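Conserved hypothetical protein, putative anti-sigma factor (Parabacteroides distasonis, PDB 4M0N) is of unknown detailed function but probably acts as a FecR-like anti-sigma factor, a membrane-anchored sigma-factor antagonist represented here by its FecR and C-terminal domains. Local coordinates at residues V62-E67 and F96-Y101; L106-V111 and Q132-N137; G159-R164 and Y195-N200; Y178-V183 and K201-V206. The protein carries 1 engineered substitution. All coordinates share one frame; numbering follows the deposited sequence.

How the contacts relate
Along the chain, contacts 1 and 2 follow one another within the N-terminal, β-rich part of this fragment, and contacts 3 and 4 come later, in the FecR C-terminal region. Contact 1 brings strand 60-65 of the mixed sheet, at its corner, to strand 94-100; contact 2 pairs strands 106-111 and 131-136 of the antiparallel sheet that also holds 94-100. Their centres are about 10 Å apart, and strand 94-100 lies directly beside strand 106-111. Contacts 3 and 4, about 13 Å apart between centres, alternate along the chain and share the packing of Leu160 on Val206 and Tyr178. The two regions come close at contacts 1 and 3, whose nearest atoms are about 6 Å apart without touching.

Contact 1: residues V62-E67 and F96-Y101; sequences VEMEGE and FNVKAY
Asn97 and Glu67 meet through an almost straight hydrogen bond (173° at the hydrogen): Asn97 ND2 gives a proton, in its amide plane, to the anti lone pair of Glu67 OE2 at 2.8 Å. The carboxylate reaches it on an extended chain, CG anti to the backbone N (chi1 177°). Its other oxygen, OE1, accepts from Asn44 ND2. Lys99 forms a salt bridge with Asp173, and Asn97 OD1 is taken by Trp155. On the backbone, Gly66 N donates to Ala100 O at 3.0 Å and Ala100 N returns a bond to Gly66 O at 2.7 Å, just where the chain turns from one sheet into the other. Gly66 CA lies over one face of the Tyr101 ring, a CH-pi contact 3.7 Å from its centroid, while Tyr101 OH bonds to Ala45 O. The tyrosine side chain comes within about 4 Å of Gly46, a residue seen to bind magnesium. A leucine in place of Tyr101 would probably leave Ala45 O without this partner and Gly66 without its aromatic cover. The buried carboxylate of Glu67 is thus met by two amides rather than by a salt bridge to Lys99, whose NZ stays 4.6 Å from Glu67 OE1; the amide donors and the nearby lysine probably stabilise its charge.

Contact 2: residues L106-V111 and Q132-N137; sequences LMAVSV and QIIVNN. With EDO (1,2-ethanediol), chain C.
Leu106 pushes its CD2 methyl between the side chains of Ile134 and Asn136, 3.9 Å from Ile134 CG2 and 3.7 Å from Asn136 ND2; Asn136 OD1 is hydrogen-bonded to Thr138. The leucine CG sits anti to the carbonyl carbon (chi1 -53°), and from there the branch leans toward the partner strand. Ala108 is the low point of this face: its small CB lies 4.3 Å from Ile134 CG1, which passes beside it. Further along, Gln132 stretches out and gives NE2 to Ser110 OG at 2.9 Å, the bond nearly in its amide plane. A valine in place of Gln132 would probably leave Ser110 OG without this donor. On the other face Met107 bends at chi2, bringing SD to 4.1 Å from Val135 CG2. Paired backbone bonds join Met107 to Val135 and Val109 to Ile133, in antiparallel register. An ethanediol, probably from the crystallisation liquor, rests on Ile134, its C2 3.4 Å from CG2. Val109, Ile133 and Val135 face strand 116-120 of the other sheet, with Ile133 also reaching strand 123-127, as in a β-sandwich; strand 94-100 flanks 106-111, and strand 142-146 lies beyond 131-136.

Contact 3: residues G159-R164 and Y195-N200; sequences GLYFNR and YGEHDN
Tyr195 and Arg164 run side by side in the same direction, the tyrosine ring and guanidinium planes 81° apart. The aliphatic part of the arginine does the touching: its CG lies 3.1 Å from Tyr195 OH, and its backbone N sits over one ring face toward the rim. With chi1 at -158° the arginine swings CG away from its own amide and sends an extended chain outward along the ring; its guanidinium has a cation-pi partner in Tyr193. Tyr161 and Glu197 are likewise aligned, ring and carboxylate planes nearly perpendicular, with Tyr161 CD1 3.6 Å from Glu197 CG. Their polar ends part: Tyr161 OH bonds to Glu147, and Glu197 makes a salt bridge with Lys151. Tyr161 and Glu197 form a non-hydrogen-bonded pair of a two-stranded antiparallel sheet of the FecR C-terminal domain, and Arg164 with Tyr195 sits at its end; within it Leu160 pairs with His198 and Phe162 with Gly196, each through two backbone hydrogen bonds. Across the opposite face Phe162 and His198 stand at about a right angle, Phe162 CE2 4.1 Å from His198 CD2, while Leu160 CB lies at the edge of the imidazole. Phe162 and Leu160 rest against helix 167-178, and His198 touches helix 203-214.

Contact 4: residues Y178-V183 and K201-V206; sequences YNQEIV and KSLEAV
Tyr178 OH donates to Lys201 O across a 2.6 Å bond, the shortest polar link between the last residue of helix 167-178 and the residue before the N-cap of helix 203-214. The hydroxyl approaches the carbonyl from well off its plane (46°). A water that takes a proton from Lys201 N makes a second, weak bond to the same hydroxyl. Behind this polar end the ring lies against Leu203: CB sits over the centre of one face, 3.9 Å from the centroid in a CH-pi contact, and CD1 comes within 3.8 Å of Tyr178 CD2. A chi1 of -180° carries the Leu203 methyls toward the other segment, where they divide their work, CD1 going to the tyrosine and to Ile182, CD2 to Gln180 CG at 3.7 Å. Gln180, crossing Leu203 at about a right angle, bends at chi2 and spends its NE2 on Glu181 O at 2.9 Å. The helix opens with a Ser202 N-cap, whose OG accepts from Ala205 N at 3.0 Å. In the FecR C-terminal domain this joins the end of one helix to the beginning of the next, with Leu160 of strand 159-166 touching both Tyr178 and Val206. The hydroxyl bond thus satisfies Lys201 O just ahead of the N-cap, while the CH-pi contact probably fixes the ring against Leu203.

Contact 1: residues V62-E67 and F96-Y101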
loop_
_atom_site.group_PDB
_atom_site.type_symbol
_atom_site.label_atom_id
_atom_site.label_comp_id
_atom_site.label_asym_id
_atom_site.label_seq_id
_atom_site.Cartn_x
_atom_site.Cartn_y
_atom_site.Cartn_z
ATOM N N VAL A 62 -13.872 -6.080 8.039
ATOM C CA VAL A 62 -13.839 -5.772 6.620
ATOM C C VAL A 62 -12.754 -6.642 5.963
ATOM O O VAL A 62 -11.833 -7.147 6.643
ATOM C CB VAL A 62 -13.687 -4.272 6.326
ATOM C CG1 VAL A 62 -14.751 -3.462 7.079
ATOM C CG2 VAL A 62 -12.288 -3.764 6.643
ATOM N N GLU A 63 -12.928 -6.893 4.670
ATOM C CA GLU A 63 -11.956 -7.641 3.874
ATOM C C GLU A 63 -11.425 -6.717 2.821
ATOM O O GLU A 63 -12.178 -5.941 2.230
ATOM C CB GLU A 63 -12.573 -8.881 3.208
ATOM C CG GLU A 63 -12.917 -10.006 4.174
ATOM C CD GLU A 63 -13.557 -11.202 3.477
ATOM O OE1 GLU A 63 -13.981 -11.074 2.321
ATOM O OE2 GLU A 63 -13.658 -12.261 4.111
ATOM N N MET A 64 -10.116 -6.755 2.593
ATOM C CA MET A 64 -9.532 -5.857 1.657
ATOM C C MET A 64 -8.374 -6.498 0.927
ATOM O O MET A 64 -7.628 -7.294 1.494
ATOM C CB MET A 64 -9.068 -4.599 2.404
ATOM C CG MET A 64 -8.631 -3.484 1.488
ATOM S SD MET A 64 -6.880 -3.438 1.063
ATOM C CE MET A 64 -6.201 -3.117 2.696
ATOM N N GLU A 65 -8.247 -6.165 -0.347
ATOM C CA GLU A 65 -7.098 -6.474 -1.151
ATOM C C GLU A 65 -6.715 -5.226 -1.924
ATOM O O GLU A 65 -7.571 -4.603 -2.593
ATOM C CB GLU A 65 -7.424 -7.649 -2.082
ATOM C CG GLU A 65 -6.282 -8.099 -2.959
ATOM C CD GLU A 65 -6.188 -7.279 -4.221
ATOM O OE1 GLU A 65 -7.207 -7.173 -4.976
ATOM O OE2 GLU A 65 -5.106 -6.756 -4.473
ATOM N N GLY A 66 -5.461 -4.807 -1.772
ATOM C CA GLY A 66 -4.980 -3.528 -2.307
ATOM C C GLY A 66 -4.406 -2.715 -1.178
ATOM O O GLY A 66 -3.863 -3.281 -0.227
ATOM N N GLU A 67 -4.584 -1.396 -1.232
ATOM C CA GLU A 67 -4.049 -0.506 -0.205
ATOM C C GLU A 67 -5.091 0.442 0.295
ATOM O O GLU A 67 -5.820 1.052 -0.500
ATOM C CB GLU A 67 -2.838 0.269 -0.762
ATOM C CG GLU A 67 -2.313 1.274 0.280
ATOM C CD GLU A 67 -1.024 1.923 -0.149
ATOM O OE1 GLU A 67 -0.820 2.183 -1.384
ATOM O OE2 GLU A 67 -0.164 2.161 0.742
ATOM N N PHE A 96 -4.091 3.633 10.528
ATOM C CA PHE A 96 -3.014 2.821 9.974
ATOM C C PHE A 96 -3.245 2.531 8.512
ATOM O O PHE A 96 -4.399 2.519 8.036
ATOM C CB PHE A 96 -2.892 1.510 10.734
ATOM C CG PHE A 96 -4.179 0.726 10.768
ATOM C CD1 PHE A 96 -5.173 1.029 11.689
ATOM C CD2 PHE A 96 -4.398 -0.295 9.871
ATOM C CE1 PHE A 96 -6.377 0.338 11.683
ATOM C CE2 PHE A 96 -5.623 -0.980 9.844
ATOM C CZ PHE A 96 -6.600 -0.672 10.779
ATOM N N ASN A 97 -2.126 2.317 7.817
ATOM C CA ASN A 97 -2.112 1.912 6.418
ATOM C C ASN A 97 -1.875 0.433 6.256
ATOM O O ASN A 97 -1.031 -0.150 6.910
ATOM C CB ASN A 97 -0.956 2.633 5.699
ATOM C CG ASN A 97 -1.136 2.698 4.208
ATOM O OD1 ASN A 97 -1.942 3.500 3.697
ATOM N ND2 ASN A 97 -0.319 1.930 3.481
ATOM N N VAL A 98 -2.631 -0.179 5.343
ATOM C CA VAL A 98 -2.433 -1.573 4.979
ATOM C C VAL A 98 -2.233 -1.596 3.478
ATOM O O VAL A 98 -3.112 -1.207 2.712
ATOM C CB VAL A 98 -3.658 -2.430 5.319
ATOM C CG1 VAL A 98 -3.396 -3.851 4.962
ATOM C CG2 VAL A 98 -4.021 -2.307 6.799
ATOM N N LYS A 99 -1.044 -2.011 3.088
ATOM C CA LYS A 99 -0.703 -2.110 1.663
ATOM C C LYS A 99 -0.538 -3.571 1.370
ATOM O O LYS A 99 0.456 -4.202 1.787
ATOM C CB LYS A 99 0.555 -1.336 1.340
ATOM C CG LYS A 99 0.824 -1.330 -0.149
ATOM C CD LYS A 99 2.043 -0.532 -0.471
ATOM C CE LYS A 99 2.266 -0.566 -1.976
ATOM N NZ LYS A 99 3.327 0.423 -2.264
ATOM N N ALA A 100 -1.489 -4.147 0.631
ATOM C CA ALA A 100 -1.577 -5.611 0.446
ATOM C C ALA A 100 -2.141 -5.944 -0.921
ATOM O O ALA A 100 -3.125 -6.620 -1.052
ATOM C CB ALA A 100 -2.416 -6.249 1.557
ATOM N N TYR A 101 -1.509 -5.410 -1.940
ATOM C CA TYR A 101 -1.902 -5.694 -3.317
ATOM C C TYR A 101 -1.511 -7.144 -3.616
ATOM O O TYR A 101 -0.353 -7.577 -3.416
ATOM C CB TYR A 101 -1.202 -4.761 -4.310
ATOM C CG TYR A 101 -1.702 -3.354 -4.289
ATOM C CD1 TYR A 101 -2.849 -2.986 -4.984
ATOM C CD2 TYR A 101 -1.037 -2.379 -3.570
ATOM C CE1 TYR A 101 -3.317 -1.684 -4.977
ATOM C CE2 TYR A 101 -1.485 -1.087 -3.578
ATOM C CZ TYR A 101 -2.622 -0.742 -4.255
ATOM O OH TYR A 101 -3.035 0.558 -4.247
HETATM O O HOH W 1 1.264 2.565 -2.607
#

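Contact 2: residues L106-V111 and Q132-N137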
loop_
_atom_site.group_PDB
_atom_site.type_symbol
_atom_site.label_atom_id
_atom_site.label_comp_id
_atom_site.label_asym_id
_atom_site.label_seq_id
_atom_site.Cartn_x
_atom_site.Cartn_y
_atom_site.Cartn_z
ATOM N N LEU A 106 5.477 -7.486 -1.823
ATOM C CA LEU A 106 5.445 -7.108 -0.424
ATOM C C LEU A 106 4.074 -6.683 0.046
ATOM O O LEU A 106 3.286 -6.132 -0.733
ATOM C CB LEU A 106 6.406 -5.962 -0.147
ATOM C CG LEU A 106 7.858 -6.102 -0.586
ATOM C CD1 LEU A 106 8.617 -4.790 -0.409
ATOM C CD2 LEU A 106 8.497 -7.206 0.224
ATOM N N MET A 107 3.803 -6.942 1.327
ATOM C CA MET A 107 2.664 -6.413 2.035
ATOM C C MET A 107 3.192 -5.660 3.261
ATOM O O MET A 107 4.188 -6.052 3.833
ATOM C CB MET A 107 1.767 -7.575 2.434
ATOM C CG MET A 107 0.584 -7.253 3.284
ATOM S SD MET A 107 0.861 -7.390 5.051
ATOM C CE MET A 107 -0.867 -7.278 5.517
ATOM N N ALA A 108 2.585 -4.534 3.584
ATOM C CA ALA A 108 3.050 -3.754 4.728
ATOM C C ALA A 108 1.917 -3.098 5.469
ATOM O O ALA A 108 0.973 -2.553 4.863
ATOM C CB ALA A 108 4.041 -2.683 4.318
ATOM N N VAL A 109 2.037 -3.129 6.798
ATOM C CA VAL A 109 1.135 -2.433 7.692
ATOM C C VAL A 109 1.936 -1.399 8.468
ATOM O O VAL A 109 2.976 -1.710 9.030
ATOM C CB VAL A 109 0.473 -3.417 8.685
ATOM C CG1 VAL A 109 -0.411 -2.695 9.683
ATOM C CG2 VAL A 109 -0.297 -4.491 7.911
ATOM N N SER A 110 1.463 -0.158 8.434
ATOM C CA SER A 110 2.210 0.996 8.965
ATOM C C SER A 110 1.276 1.815 9.827
ATOM O O SER A 110 0.197 2.207 9.383
ATOM C CB SER A 110 2.717 1.862 7.830
ATOM O OG SER A 110 3.423 1.123 6.828
ATOM N N VAL A 111 1.669 2.061 11.078
ATOM C CA VAL A 111 0.777 2.679 12.051
ATOM C C VAL A 111 1.025 4.179 12.127
ATOM O O VAL A 111 2.155 4.614 12.278
ATOM C CB VAL A 111 0.970 2.089 13.467
ATOM C CG1 VAL A 111 0.005 2.723 14.444
ATOM C CG2 VAL A 111 0.824 0.575 13.435
ATOM N N GLN A 132 6.260 -0.451 11.508
ATOM C CA GLN A 132 5.745 -1.079 10.334
ATOM C C GLN A 132 6.128 -2.540 10.345
ATOM O O GLN A 132 7.164 -2.890 10.869
ATOM C CB GLN A 132 6.426 -0.385 9.136
ATOM C CG GLN A 132 6.227 -0.926 7.767
ATOM C CD GLN A 132 6.971 -0.086 6.757
ATOM O OE1 GLN A 132 8.218 -0.139 6.629
ATOM N NE2 GLN A 132 6.218 0.692 6.039
ATOM N N ILE A 133 5.286 -3.362 9.731
ATOM C CA ILE A 133 5.620 -4.745 9.415
ATOM C C ILE A 133 5.575 -4.899 7.905
ATOM O O ILE A 133 4.657 -4.393 7.244
ATOM C CB ILE A 133 4.641 -5.716 10.064
ATOM C CG1 ILE A 133 4.909 -5.773 11.575
ATOM C CG2 ILE A 133 4.715 -7.107 9.427
ATOM C CD1 ILE A 133 3.744 -6.381 12.298
ATOM N N ILE A 134 6.612 -5.531 7.361
ATOM C CA ILE A 134 6.686 -5.837 5.949
ATOM C C ILE A 134 6.679 -7.343 5.863
ATOM O O ILE A 134 7.537 -8.012 6.468
ATOM C CB ILE A 134 7.939 -5.241 5.278
ATOM C CG1 ILE A 134 7.999 -3.703 5.505
ATOM C CG2 ILE A 134 7.957 -5.610 3.788
ATOM C CD1 ILE A 134 9.190 -3.001 4.860
ATOM N N VAL A 135 5.739 -7.886 5.094
ATOM C CA VAL A 135 5.697 -9.312 4.782
ATOM C C VAL A 135 6.117 -9.510 3.339
ATOM O O VAL A 135 5.614 -8.855 2.437
ATOM C CB VAL A 135 4.285 -9.895 4.987
ATOM C CG1 VAL A 135 4.174 -11.338 4.484
ATOM C CG2 VAL A 135 3.902 -9.822 6.442
ATOM N N ASN A 136 7.029 -10.433 3.121
ATOM C CA ASN A 136 7.433 -10.732 1.767
ATOM C C ASN A 136 6.599 -11.950 1.296
ATOM O O ASN A 136 6.701 -13.058 1.815
ATOM C CB ASN A 136 8.944 -10.941 1.741
ATOM C CG ASN A 136 9.503 -11.032 0.345
ATOM O OD1 ASN A 136 8.999 -11.765 -0.486
ATOM N ND2 ASN A 136 10.554 -10.285 0.088
ATOM N N ASN A 137 5.759 -11.723 0.302
ATOM C CA ASN A 137 4.851 -12.749 -0.213
ATOM C C ASN A 137 5.587 -13.835 -0.971
ATOM O O ASN A 137 5.031 -14.920 -1.231
ATOM C CB ASN A 137 3.848 -12.126 -1.185
ATOM C CG ASN A 137 2.919 -11.161 -0.538
ATOM O OD1 ASN A 137 2.399 -11.410 0.562
ATOM N ND2 ASN A 137 2.672 -10.031 -1.226
HETATM C C1 EDO C . 11.090 -8.935 4.193
HETATM O O1 EDO C . 11.772 -9.500 3.061
HETATM C C2 EDO C . 10.788 -7.467 3.924
HETATM O O2 EDO C . 11.973 -6.771 3.533
HETATM O O HOH W 2 0.935 -7.725 -0.954
#

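Contact 3: residues G159-R164 and Y195-N200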
loop_
_atom_site.group_PDB
_atom_site.type_symbol
_atom_site.label_atom_id
_atom_site.label_comp_id
_atom_site.label_asym_id
_atom_site.label_seq_id
_atom_site.Cartn_x
_atom_site.Cartn_y
_atom_site.Cartn_z
ATOM N N GLY A 159 1.148 11.951 -3.057
ATOM C CA GLY A 159 2.563 11.722 -2.952
ATOM C C GLY A 159 2.979 10.275 -3.203
ATOM O O GLY A 159 2.177 9.343 -3.131
ATOM N N LEU A 160 4.242 10.137 -3.549
ATOM C CA LEU A 160 4.959 8.873 -3.593
ATOM C C LEU A 160 6.085 8.954 -2.595
ATOM O O LEU A 160 6.709 9.993 -2.446
ATOM C CB LEU A 160 5.557 8.639 -4.986
ATOM C CG LEU A 160 4.554 8.441 -6.111
ATOM C CD1 LEU A 160 5.237 8.551 -7.471
ATOM C CD2 LEU A 160 3.842 7.098 -5.975
ATOM N N TYR A 161 6.322 7.857 -1.883
ATOM C CA TYR A 161 7.433 7.800 -0.956
ATOM C C TYR A 161 8.154 6.474 -1.145
ATOM O O TYR A 161 7.538 5.401 -1.011
ATOM C CB TYR A 161 6.904 7.906 0.477
ATOM C CG TYR A 161 7.941 7.646 1.548
ATOM C CD1 TYR A 161 9.149 8.337 1.573
ATOM C CD2 TYR A 161 7.713 6.704 2.533
ATOM C CE1 TYR A 161 10.086 8.099 2.569
ATOM C CE2 TYR A 161 8.635 6.467 3.532
ATOM C CZ TYR A 161 9.815 7.166 3.554
ATOM O OH TYR A 161 10.740 6.924 4.534
ATOM N N PHE A 162 9.442 6.561 -1.455
ATOM C CA PHE A 162 10.265 5.368 -1.624
ATOM C C PHE A 162 11.412 5.458 -0.649
ATOM O O PHE A 162 12.068 6.479 -0.536
ATOM C CB PHE A 162 10.764 5.228 -3.060
ATOM C CG PHE A 162 9.665 5.307 -4.090
ATOM C CD1 PHE A 162 8.554 4.473 -4.015
ATOM C CD2 PHE A 162 9.743 6.220 -5.132
ATOM C CE1 PHE A 162 7.539 4.538 -4.965
ATOM C CE2 PHE A 162 8.732 6.286 -6.079
ATOM C CZ PHE A 162 7.635 5.450 -6.000
ATOM N N ASN A 163 11.606 4.391 0.100
ATOM C CA ASN A 163 12.714 4.311 1.024
ATOM C C ASN A 163 13.321 2.941 0.849
ATOM O O ASN A 163 12.821 1.969 1.386
ATOM C CB ASN A 163 12.243 4.545 2.450
ATOM C CG ASN A 163 13.378 4.469 3.464
ATOM O OD1 ASN A 163 14.559 4.641 3.130
ATOM N ND2 ASN A 163 13.021 4.223 4.715
ATOM N N ARG A 164 14.399 2.877 0.062
ATOM C CA ARG A 164 15.006 1.596 -0.317
ATOM C C ARG A 164 13.939 0.647 -0.858
ATOM O O ARG A 164 13.883 -0.556 -0.546
ATOM C CB ARG A 164 15.768 0.972 0.866
ATOM C CG ARG A 164 16.822 -0.034 0.417
ATOM C CD ARG A 164 17.739 -0.471 1.553
ATOM N NE ARG A 164 18.901 -1.176 1.007
ATOM C CZ ARG A 164 18.895 -2.433 0.564
ATOM N NH1 ARG A 164 17.788 -3.171 0.612
ATOM N NH2 ARG A 164 20.014 -2.963 0.075
ATOM N N TYR A 195 14.931 5.562 -3.575
ATOM C CA TYR A 195 14.714 6.506 -2.483
ATOM C C TYR A 195 14.124 7.785 -3.051
ATOM O O TYR A 195 14.487 8.209 -4.151
ATOM C CB TYR A 195 16.043 6.854 -1.794
ATOM C CG TYR A 195 16.746 5.674 -1.160
ATOM C CD1 TYR A 195 17.499 4.786 -1.931
ATOM C CD2 TYR A 195 16.671 5.454 0.211
ATOM C CE1 TYR A 195 18.147 3.710 -1.354
ATOM C CE2 TYR A 195 17.318 4.381 0.804
ATOM C CZ TYR A 195 18.047 3.507 0.022
ATOM O OH TYR A 195 18.688 2.440 0.622
ATOM N N GLY A 196 13.235 8.408 -2.288
ATOM C CA GLY A 196 12.745 9.740 -2.634
ATOM C C GLY A 196 11.290 9.964 -2.302
ATOM O O GLY A 196 10.549 9.032 -2.026
ATOM N N GLU A 197 10.911 11.236 -2.292
ATOM C CA GLU A 197 9.551 11.670 -2.044
ATOM C C GLU A 197 9.185 12.554 -3.200
ATOM O O GLU A 197 9.956 13.436 -3.565
ATOM C CB GLU A 197 9.451 12.503 -0.763
ATOM C CG GLU A 197 9.671 11.728 0.513
ATOM C CD GLU A 197 9.742 12.648 1.700
ATOM O OE1 GLU A 197 8.737 13.339 1.955
ATOM O OE2 GLU A 197 10.813 12.690 2.350
ATOM N N HIS A 198 8.001 12.328 -3.753
ATOM C CA HIS A 198 7.537 13.052 -4.922
ATOM C C HIS A 198 6.120 13.503 -4.664
ATOM O O HIS A 198 5.256 12.679 -4.452
ATOM C CB HIS A 198 7.585 12.144 -6.151
ATOM C CG HIS A 198 8.922 11.516 -6.388
ATOM N ND1 HIS A 198 9.947 12.170 -7.042
ATOM C CD2 HIS A 198 9.404 10.294 -6.064
ATOM C CE1 HIS A 198 11.006 11.380 -7.093
ATOM N NE2 HIS A 198 10.703 10.239 -6.509
ATOM N N ASP A 199 5.889 14.810 -4.730
ATOM C CA ASP A 199 4.616 15.406 -4.343
ATOM C C ASP A 199 3.847 15.749 -5.605
ATOM O O ASP A 199 4.104 16.774 -6.229
ATOM C CB ASP A 199 4.880 16.663 -3.485
ATOM C CG ASP A 199 3.628 17.510 -3.220
ATOM O OD1 ASP A 199 2.493 16.989 -3.251
ATOM O OD2 ASP A 199 3.796 18.727 -2.951
ATOM N N ASN A 200 2.900 14.886 -5.956
ATOM C CA ASN A 200 1.977 15.130 -7.055
ATOM C C ASN A 200 2.704 15.373 -8.371
ATOM O O ASN A 200 2.306 16.235 -9.138
ATOM C CB ASN A 200 1.086 16.332 -6.731
ATOM C CG ASN A 200 -0.031 15.953 -5.797
ATOM O OD1 ASN A 200 -1.010 15.369 -6.221
ATOM N ND2 ASN A 200 0.159 16.199 -4.508
#

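Contact 4: residues Y178-V183 and K201-V206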
loop_
_atom_site.group_PDB
_atom_site.type_symbol
_atom_site.label_atom_id
_atom_site.label_comp_id
_atom_site.label_asym_id
_atom_site.label_seq_id
_atom_site.Cartn_x
_atom_site.Cartn_y
_atom_site.Cartn_z
ATOM N N TYR A 178 -0.762 6.138 -11.994
ATOM C CA TYR A 178 -0.878 6.865 -13.235
ATOM C C TYR A 178 -1.714 6.169 -14.298
ATOM O O TYR A 178 -1.936 6.726 -15.377
ATOM C CB TYR A 178 0.521 7.199 -13.759
ATOM C CG TYR A 178 1.275 8.117 -12.816
ATOM C CD1 TYR A 178 1.004 9.476 -12.756
ATOM C CD2 TYR A 178 2.233 7.612 -11.953
ATOM C CE1 TYR A 178 1.686 10.309 -11.878
ATOM C CE2 TYR A 178 2.922 8.436 -11.084
ATOM C CZ TYR A 178 2.660 9.798 -11.058
ATOM O OH TYR A 178 3.349 10.630 -10.184
ATOM N N ASN A 179 -2.221 4.976 -13.976
ATOM C CA ASN A 179 -2.974 4.161 -14.917
ATOM C C ASN A 179 -2.257 4.011 -16.256
ATOM O O ASN A 179 -2.798 4.329 -17.347
ATOM C CB ASN A 179 -4.383 4.693 -15.094
ATOM C CG ASN A 179 -5.248 3.749 -15.878
ATOM O OD1 ASN A 179 -5.010 2.539 -15.882
ATOM N ND2 ASN A 179 -6.236 4.287 -16.559
ATOM N N GLN A 180 -1.030 3.506 -16.153
ATOM C CA GLN A 180 -0.133 3.402 -17.271
ATOM C C GLN A 180 0.677 2.123 -17.151
ATOM O O GLN A 180 1.366 1.929 -16.155
ATOM C CB GLN A 180 0.789 4.617 -17.289
ATOM C CG GLN A 180 1.926 4.537 -18.295
ATOM C CD GLN A 180 1.436 4.341 -19.728
ATOM O OE1 GLN A 180 0.743 5.203 -20.277
ATOM N NE2 GLN A 180 1.784 3.207 -20.335
ATOM N N GLU A 181 0.610 1.253 -18.169
ATOM C CA GLU A 181 1.380 0.018 -18.152
ATOM C C GLU A 181 2.868 0.344 -18.255
ATOM O O GLU A 181 3.306 1.107 -19.119
ATOM C CB GLU A 181 0.963 -0.915 -19.287
ATOM C CG GLU A 181 1.421 -2.355 -19.087
ATOM C CD GLU A 181 1.532 -3.150 -20.388
ATOM O OE1 GLU A 181 0.881 -2.781 -21.385
ATOM O OE2 GLU A 181 2.283 -4.151 -20.407
ATOM N N ILE A 182 3.639 -0.226 -17.339
ATOM C CA ILE A 182 5.067 -0.041 -17.340
ATOM C C ILE A 182 5.694 -1.409 -17.173
ATOM O O ILE A 182 5.376 -2.110 -16.227
ATOM C CB ILE A 182 5.545 0.843 -16.180
ATOM C CG1 ILE A 182 4.917 2.234 -16.247
ATOM C CG2 ILE A 182 7.066 0.934 -16.175
ATOM C CD1 ILE A 182 5.166 3.042 -14.980
ATOM N N VAL A 183 6.582 -1.755 -18.096
ATOM C CA VAL A 183 7.269 -3.040 -18.090
ATOM C C VAL A 183 8.785 -2.820 -18.026
ATOM O O VAL A 183 9.291 -1.797 -18.484
ATOM C CB VAL A 183 6.898 -3.861 -19.347
ATOM C CG1 VAL A 183 5.386 -3.937 -19.498
ATOM C CG2 VAL A 183 7.514 -3.265 -20.608
ATOM N N LYS A 201 3.749 14.591 -8.624
ATOM C CA LYS A 201 4.557 14.789 -9.820
ATOM C C LYS A 201 3.955 14.061 -11.010
ATOM O O LYS A 201 3.120 13.140 -10.841
ATOM C CB LYS A 201 5.992 14.325 -9.578
ATOM C CG LYS A 201 6.749 15.145 -8.536
ATOM C CD LYS A 201 7.520 16.294 -9.157
ATOM C CE LYS A 201 8.609 16.826 -8.240
ATOM N NZ LYS A 201 9.610 15.774 -7.893
ATOM N N SER A 202 4.356 14.482 -12.212
ATOM C CA SER A 202 3.974 13.782 -13.417
ATOM C C SER A 202 4.712 12.451 -13.408
ATOM O O SER A 202 5.757 12.335 -12.785
ATOM C CB SER A 202 4.342 14.577 -14.672
ATOM O OG SER A 202 5.737 14.786 -14.706
ATOM N N LEU A 203 4.176 11.453 -14.091
ATOM C CA LEU A 203 4.901 10.190 -14.296
ATOM C C LEU A 203 6.270 10.449 -14.937
ATOM O O LEU A 203 7.289 9.885 -14.518
ATOM C CB LEU A 203 4.084 9.255 -15.177
ATOM C CG LEU A 203 4.680 7.877 -15.495
ATOM C CD1 LEU A 203 5.183 7.208 -14.233
ATOM C CD2 LEU A 203 3.651 7.019 -16.231
ATOM N N GLU A 204 6.284 11.327 -15.936
ATOM C CA GLU A 204 7.514 11.669 -16.652
ATOM C C GLU A 204 8.586 12.144 -15.669
ATOM O O GLU A 204 9.729 11.676 -15.692
ATOM C CB GLU A 204 7.230 12.740 -17.720
ATOM C CG GLU A 204 8.308 12.897 -18.783
ATOM C CD GLU A 204 7.956 13.969 -19.817
ATOM O OE1 GLU A 204 6.790 14.424 -19.840
ATOM O OE2 GLU A 204 8.843 14.358 -20.606
ATOM N N ALA A 205 8.192 13.046 -14.779
ATOM C CA ALA A 205 9.092 13.607 -13.758
ATOM C C ALA A 205 9.617 12.566 -12.786
ATOM O O ALA A 205 10.786 12.588 -12.363
ATOM C CB ALA A 205 8.348 14.690 -12.983
ATOM N N VAL A 206 8.730 11.658 -12.383
ATOM C CA VAL A 206 9.141 10.608 -11.486
ATOM C C VAL A 206 10.133 9.694 -12.180
ATOM O O VAL A 206 11.148 9.357 -11.592
ATOM C CB VAL A 206 7.963 9.799 -10.933
ATOM C CG1 VAL A 206 8.510 8.669 -10.077
ATOM C CG2 VAL A 206 7.014 10.694 -10.126
HETATM O O HOH W 3 4.166 12.075 -7.256
#